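Local structure of UTP--glucose-1-phosphate uridylyltransferase (Acinetobacter baumannii, 6IKX) at residues R149-A162 with D244-F256. The protein catalyses the reaction of UTP with alpha-D-glucose 1-phosphate to give UDP-alpha-D-glucose and diphosphate. The protein carries 1 engineered substitution. Sequence-based numbering, arbitrary orientation.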
loop_
_atom_site.group_PDB
_atom_site.type_symbol
_atom_site.label_atom_id
_atom_site.label_comp_id
_atom_site.label_asym_id
_atom_site.label_seq_id
_atom_site.Cartn_x
_atom_site.Cartn_y
_atom_site.Cartn_z
ATOM N N ARG A 149 37.282 -15.654 5.500
ATOM C CA ARG A 149 38.419 -15.212 4.680
ATOM C C ARG A 149 38.571 -13.682 4.776
ATOM O O ARG A 149 39.718 -13.218 4.864
ATOM C CB ARG A 149 38.256 -15.712 3.253
ATOM C CG ARG A 149 39.362 -15.226 2.336
ATOM C CD ARG A 149 40.688 -15.896 2.646
ATOM N NE ARG A 149 41.781 -15.082 2.139
ATOM C CZ ARG A 149 43.060 -15.413 2.176
ATOM N NH1 ARG A 149 43.442 -16.570 2.696
ATOM N NH2 ARG A 149 43.950 -14.589 1.660
ATOM N N TYR A 150 37.498 -12.897 4.792
ATOM C CA TYR A 150 37.631 -11.411 4.770
ATOM C C TYR A 150 38.263 -10.978 6.087
ATOM O O TYR A 150 39.080 -10.050 6.076
ATOM C CB TYR A 150 36.318 -10.639 4.610
ATOM C CG TYR A 150 36.456 -9.134 4.751
ATOM C CD1 TYR A 150 36.804 -8.330 3.665
ATOM C CD2 TYR A 150 36.267 -8.493 5.964
ATOM C CE1 TYR A 150 36.947 -6.948 3.775
ATOM C CE2 TYR A 150 36.416 -7.115 6.084
ATOM C CZ TYR A 150 36.746 -6.325 4.988
ATOM N N ASN A 151 37.795 -11.592 7.178
ATOM C CA ASN A 151 38.231 -11.345 8.572
ATOM C C ASN A 151 39.749 -11.607 8.618
ATOM O O ASN A 151 40.520 -10.658 8.786
ATOM C CB ASN A 151 37.376 -12.194 9.522
ATOM C CG ASN A 151 35.955 -11.675 9.674
ATOM O OD1 ASN A 151 35.715 -10.501 9.430
ATOM N ND2 ASN A 151 35.015 -12.508 10.121
ATOM N N SER A 152 40.147 -12.852 8.374
ATOM C CA SER A 152 41.542 -13.329 8.206
ATOM C C SER A 152 42.363 -12.349 7.353
ATOM O O SER A 152 43.360 -11.832 7.879
ATOM C CB SER A 152 41.516 -14.746 7.638
ATOM O OG SER A 152 42.704 -15.058 6.934
ATOM N N SER A 153 41.974 -12.091 6.095
ATOM C CA SER A 153 42.821 -11.410 5.062
ATOM C C SER A 153 42.722 -9.876 5.132
ATOM O O SER A 153 43.665 -9.198 4.694
ATOM C CB SER A 153 42.468 -11.870 3.665
ATOM O OG SER A 153 41.397 -11.086 3.134
ATOM N N GLN A 154 41.581 -9.333 5.543
ATOM C CA GLN A 154 41.290 -7.876 5.447
ATOM C C GLN A 154 41.372 -7.439 3.976
ATOM O O GLN A 154 41.611 -6.235 3.728
ATOM C CB GLN A 154 42.256 -7.127 6.376
ATOM C CG GLN A 154 41.619 -6.018 7.213
ATOM C CD GLN A 154 40.469 -6.421 8.110
ATOM O OE1 GLN A 154 39.758 -5.554 8.615
ATOM N NE2 GLN A 154 40.268 -7.717 8.337
ATOM N N ALA A 155 41.164 -8.384 3.044
ATOM C CA ALA A 155 41.032 -8.176 1.581
ATOM C C ALA A 155 39.560 -8.326 1.169
ATOM O O ALA A 155 38.921 -9.329 1.573
ATOM C CB ALA A 155 41.857 -9.191 0.829
ATOM N N ALA A 156 39.055 -7.410 0.345
ATOM C CA ALA A 156 37.656 -7.453 -0.131
ATOM C C ALA A 156 37.465 -8.793 -0.849
ATOM O O ALA A 156 38.447 -9.319 -1.383
ATOM C CB ALA A 156 37.332 -6.274 -1.002
ATOM N N GLN A 157 36.267 -9.349 -0.750
ATOM C CA GLN A 157 35.894 -10.653 -1.338
ATOM C C GLN A 157 34.791 -10.409 -2.372
ATOM O O GLN A 157 33.825 -9.638 -2.087
ATOM C CB GLN A 157 35.484 -11.628 -0.227
ATOM C CG GLN A 157 36.545 -11.818 0.865
ATOM C CD GLN A 157 37.798 -12.541 0.404
ATOM O OE1 GLN A 157 37.745 -13.636 -0.185
ATOM N NE2 GLN A 157 38.952 -11.921 0.655
ATOM N N ILE A 158 34.980 -10.990 -3.551
ATOM C CA ILE A 158 33.963 -11.101 -4.632
ATOM C C ILE A 158 33.686 -12.594 -4.837
ATOM O O ILE A 158 34.601 -13.351 -5.226
ATOM C CB ILE A 158 34.425 -10.389 -5.912
ATOM C CG1 ILE A 158 34.291 -8.870 -5.820
ATOM C CG2 ILE A 158 33.670 -10.897 -7.114
ATOM C CD1 ILE A 158 35.242 -8.191 -4.883
ATOM N N MET A 159 32.473 -13.037 -4.529
ATOM C CA MET A 159 32.112 -14.462 -4.747
ATOM C C MET A 159 32.017 -14.705 -6.265
ATOM O O MET A 159 31.457 -13.838 -6.973
ATOM C CB MET A 159 30.811 -14.833 -4.026
ATOM C CG MET A 159 30.492 -16.331 -4.100
ATOM S SD MET A 159 29.046 -16.879 -3.174
ATOM C CE MET A 159 29.433 -16.241 -1.546
ATOM N N VAL A 160 32.604 -15.812 -6.733
ATOM C CA VAL A 160 32.626 -16.244 -8.163
ATOM C C VAL A 160 32.317 -17.740 -8.246
ATOM O O VAL A 160 32.444 -18.449 -7.230
ATOM C CB VAL A 160 33.971 -15.943 -8.851
ATOM C CG1 VAL A 160 34.287 -14.459 -8.842
ATOM C CG2 VAL A 160 35.137 -16.727 -8.259
ATOM N N GLU A 161 31.944 -18.213 -9.428
ATOM C CA GLU A 161 31.650 -19.653 -9.641
ATOM C C GLU A 161 32.028 -20.040 -11.072
ATOM O O GLU A 161 31.686 -19.279 -12.002
ATOM C CB GLU A 161 30.199 -19.903 -9.253
ATOM C CG GLU A 161 29.311 -20.342 -10.370
ATOM C CD GLU A 161 27.901 -20.594 -9.894
ATOM O OE1 GLU A 161 27.637 -21.672 -9.291
ATOM O OE2 GLU A 161 27.092 -19.685 -10.088
ATOM N N ALA A 162 32.761 -21.145 -11.222
ATOM C CA ALA A 162 33.122 -21.755 -12.524
ATOM C C ALA A 162 31.844 -21.940 -13.360
ATOM O O ALA A 162 30.871 -22.510 -12.824
ATOM C CB ALA A 162 33.818 -23.074 -12.280
ATOM N N ASP A 244 44.388 -1.443 -1.889
ATOM C CA ASP A 244 43.908 -2.644 -1.171
ATOM C C ASP A 244 43.979 -3.848 -2.102
ATOM O O ASP A 244 43.916 -3.687 -3.317
ATOM C CB ASP A 244 42.529 -2.412 -0.535
ATOM C CG ASP A 244 42.462 -1.372 0.592
ATOM O OD1 ASP A 244 42.481 -0.171 0.295
ATOM O OD2 ASP A 244 42.345 -1.759 1.768
ATOM N N THR A 245 44.248 -5.004 -1.518
ATOM C CA THR A 245 44.061 -6.321 -2.151
ATOM C C THR A 245 42.553 -6.525 -2.264
ATOM O O THR A 245 41.810 -6.065 -1.375
ATOM C CB THR A 245 44.728 -7.449 -1.347
ATOM O OG1 THR A 245 46.074 -7.035 -1.109
ATOM C CG2 THR A 245 44.680 -8.792 -2.048
ATOM N N VAL A 246 42.150 -7.131 -3.369
ATOM C CA VAL A 246 40.785 -7.627 -3.643
ATOM C C VAL A 246 40.972 -9.091 -4.065
ATOM O O VAL A 246 41.852 -9.368 -4.866
ATOM C CB VAL A 246 40.139 -6.742 -4.721
ATOM C CG1 VAL A 246 38.650 -7.007 -4.884
ATOM C CG2 VAL A 246 40.395 -5.272 -4.427
ATOM N N GLU A 247 40.224 -10.003 -3.475
ATOM C CA GLU A 247 40.326 -11.440 -3.777
ATOM C C GLU A 247 38.988 -11.945 -4.314
ATOM O O GLU A 247 37.909 -11.424 -3.962
ATOM C CB GLU A 247 40.669 -12.241 -2.535
ATOM C CG GLU A 247 42.000 -11.872 -1.925
ATOM C CD GLU A 247 42.327 -12.689 -0.693
ATOM O OE1 GLU A 247 41.400 -13.295 -0.105
ATOM O OE2 GLU A 247 43.501 -12.754 -0.354
ATOM N N ALA A 248 39.090 -12.943 -5.153
ATOM C CA ALA A 248 37.970 -13.697 -5.715
ATOM C C ALA A 248 37.874 -14.987 -4.904
ATOM O O ALA A 248 38.884 -15.697 -4.785
ATOM C CB ALA A 248 38.227 -13.901 -7.183
ATOM N N TYR A 249 36.722 -15.180 -4.267
ATOM C CA TYR A 249 36.362 -16.335 -3.420
ATOM C C TYR A 249 35.455 -17.226 -4.263
ATOM O O TYR A 249 34.379 -16.757 -4.675
ATOM C CB TYR A 249 35.645 -15.909 -2.124
ATOM C CG TYR A 249 34.968 -17.084 -1.466
ATOM C CD1 TYR A 249 35.674 -17.981 -0.686
ATOM C CD2 TYR A 249 33.652 -17.389 -1.775
ATOM C CE1 TYR A 249 35.063 -19.108 -0.159
ATOM C CE2 TYR A 249 33.041 -18.529 -1.294
ATOM C CZ TYR A 249 33.742 -19.385 -0.474
ATOM O OH TYR A 249 33.098 -20.481 0.005
ATOM N N ARG A 250 35.872 -18.468 -4.487
ATOM C CA ARG A 250 35.147 -19.417 -5.355
ATOM C C ARG A 250 34.245 -20.286 -4.491
ATOM O O ARG A 250 34.754 -21.066 -3.659
ATOM C CB ARG A 250 36.094 -20.311 -6.161
ATOM C CG ARG A 250 35.400 -21.246 -7.149
ATOM C CD ARG A 250 36.416 -22.233 -7.671
ATOM N NE ARG A 250 35.926 -23.209 -8.641
ATOM C CZ ARG A 250 36.700 -24.129 -9.210
ATOM N NH1 ARG A 250 37.981 -24.202 -8.895
ATOM N NH2 ARG A 250 36.203 -24.979 -10.082
ATOM N N MET A 251 32.957 -20.174 -4.775
ATOM C CA MET A 251 31.867 -20.948 -4.170
ATOM C C MET A 251 32.238 -22.424 -4.086
ATOM O O MET A 251 32.882 -22.952 -5.008
ATOM C CB MET A 251 30.629 -20.863 -5.055
ATOM C CG MET A 251 29.949 -19.549 -4.982
ATOM S SD MET A 251 28.516 -19.598 -6.027
ATOM C CE MET A 251 27.452 -20.741 -5.147
ATOM N N GLN A 252 31.684 -23.071 -3.072
ATOM C CA GLN A 252 31.611 -24.543 -2.962
ATOM C C GLN A 252 30.167 -24.970 -3.288
ATOM O O GLN A 252 29.990 -26.133 -3.617
ATOM C CB GLN A 252 32.232 -24.901 -1.598
ATOM C CG GLN A 252 31.550 -26.008 -0.825
ATOM C CD GLN A 252 30.331 -25.457 -0.156
ATOM O OE1 GLN A 252 30.361 -24.343 0.363
ATOM N NE2 GLN A 252 29.260 -26.232 -0.200
ATOM N N GLY A 253 29.193 -24.047 -3.264
ATOM C CA GLY A 253 27.744 -24.343 -3.351
ATOM C C GLY A 253 27.223 -24.096 -4.763
ATOM O O GLY A 253 28.031 -24.093 -5.677
ATOM N N GLN A 254 25.927 -23.847 -4.927
ATOM C CA GLN A 254 25.245 -23.758 -6.250
ATOM C C GLN A 254 24.363 -22.499 -6.287
ATOM O O GLN A 254 23.700 -22.223 -5.262
ATOM C CB GLN A 254 24.421 -25.026 -6.467
ATOM C CG GLN A 254 24.026 -25.240 -7.920
ATOM C CD GLN A 254 23.232 -26.501 -8.183
ATOM O OE1 GLN A 254 23.037 -26.887 -9.339
ATOM N NE2 GLN A 254 22.753 -27.143 -7.123
ATOM N N THR A 255 24.332 -21.760 -7.401
ATOM C CA THR A 255 23.523 -20.512 -7.546
ATOM C C THR A 255 22.282 -20.787 -8.390
ATOM O O THR A 255 22.291 -21.774 -9.135
ATOM C CB THR A 255 24.351 -19.355 -8.110
ATOM O OG1 THR A 255 24.499 -19.521 -9.521
ATOM C CG2 THR A 255 25.715 -19.280 -7.463
ATOM N N PHE A 256 21.244 -19.957 -8.235
ATOM C CA PHE A 256 20.024 -19.962 -9.076
ATOM C C PHE A 256 19.633 -18.525 -9.330
ATOM O O PHE A 256 19.466 -17.764 -8.357
ATOM C CB PHE A 256 18.861 -20.688 -8.410
ATOM C CG PHE A 256 19.181 -22.093 -7.977
ATOM C CD1 PHE A 256 19.789 -22.335 -6.761
ATOM C CD2 PHE A 256 18.889 -23.171 -8.793
ATOM C CE1 PHE A 256 20.102 -23.630 -6.375
ATOM C CE2 PHE A 256 19.185 -24.464 -8.403
ATOM C CZ PHE A 256 19.814 -24.690 -7.201
#
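Strands 156-162 and 246-250 pair in parallel within the mixed sheet of this GT-A-clan nucleotidyltransferase, five bridges running from A156-V246 to V160-R250 while the strand axes turn 34° against each other. Backbone bonds alternate along the seam, from E247 N to A156 O through to M251 N on V160 O. At its start E247 is gripped by helix 142-153: R149 meets the carboxylate side-on, NE 2.9 Å from OE1 and NH2 2.8 Å from OE2, each oxygen using its syn lone pair, with the two planes 31° apart. A bend at chi2 (71°) turns the R149 chain so that its guanidinium edge faces the acid. Q157, lying alongside E247, adds a nearly straight bond from Q157 NE2 to E247 OE1 (2.9 Å), entering from above the carboxylate plane; the same NE2 also donates to A155 O, while Q157 OE1 is held by S185. On the same face, the Y249 ring turns its edge to M159 CG, its hydroxyl bonded to D142, and the M159 and M251 side chains cross at about a right angle, M159 SD 3.3 Å from M251 CG. On the face of A156, I158, V246 and A248, I158 CD1 reaches V246 CG1 (3.6 Å), and I158 also lies near V206, a residue of the UDP-glucose site. Near the end of strand 156-162, E161 meets T255 of strand 254-257 from the opposite direction, T255 OG1 donating to the syn lone pair of E161 OE2 at 2.7 Å. OE1 of the buried E247 thus takes two donors and OE2 a third, which probably stabilises the ionised acid and fixes its rotation, joining the last turn of helix 142-153 to strand 246-250 and, through Q157, to strand 156-162.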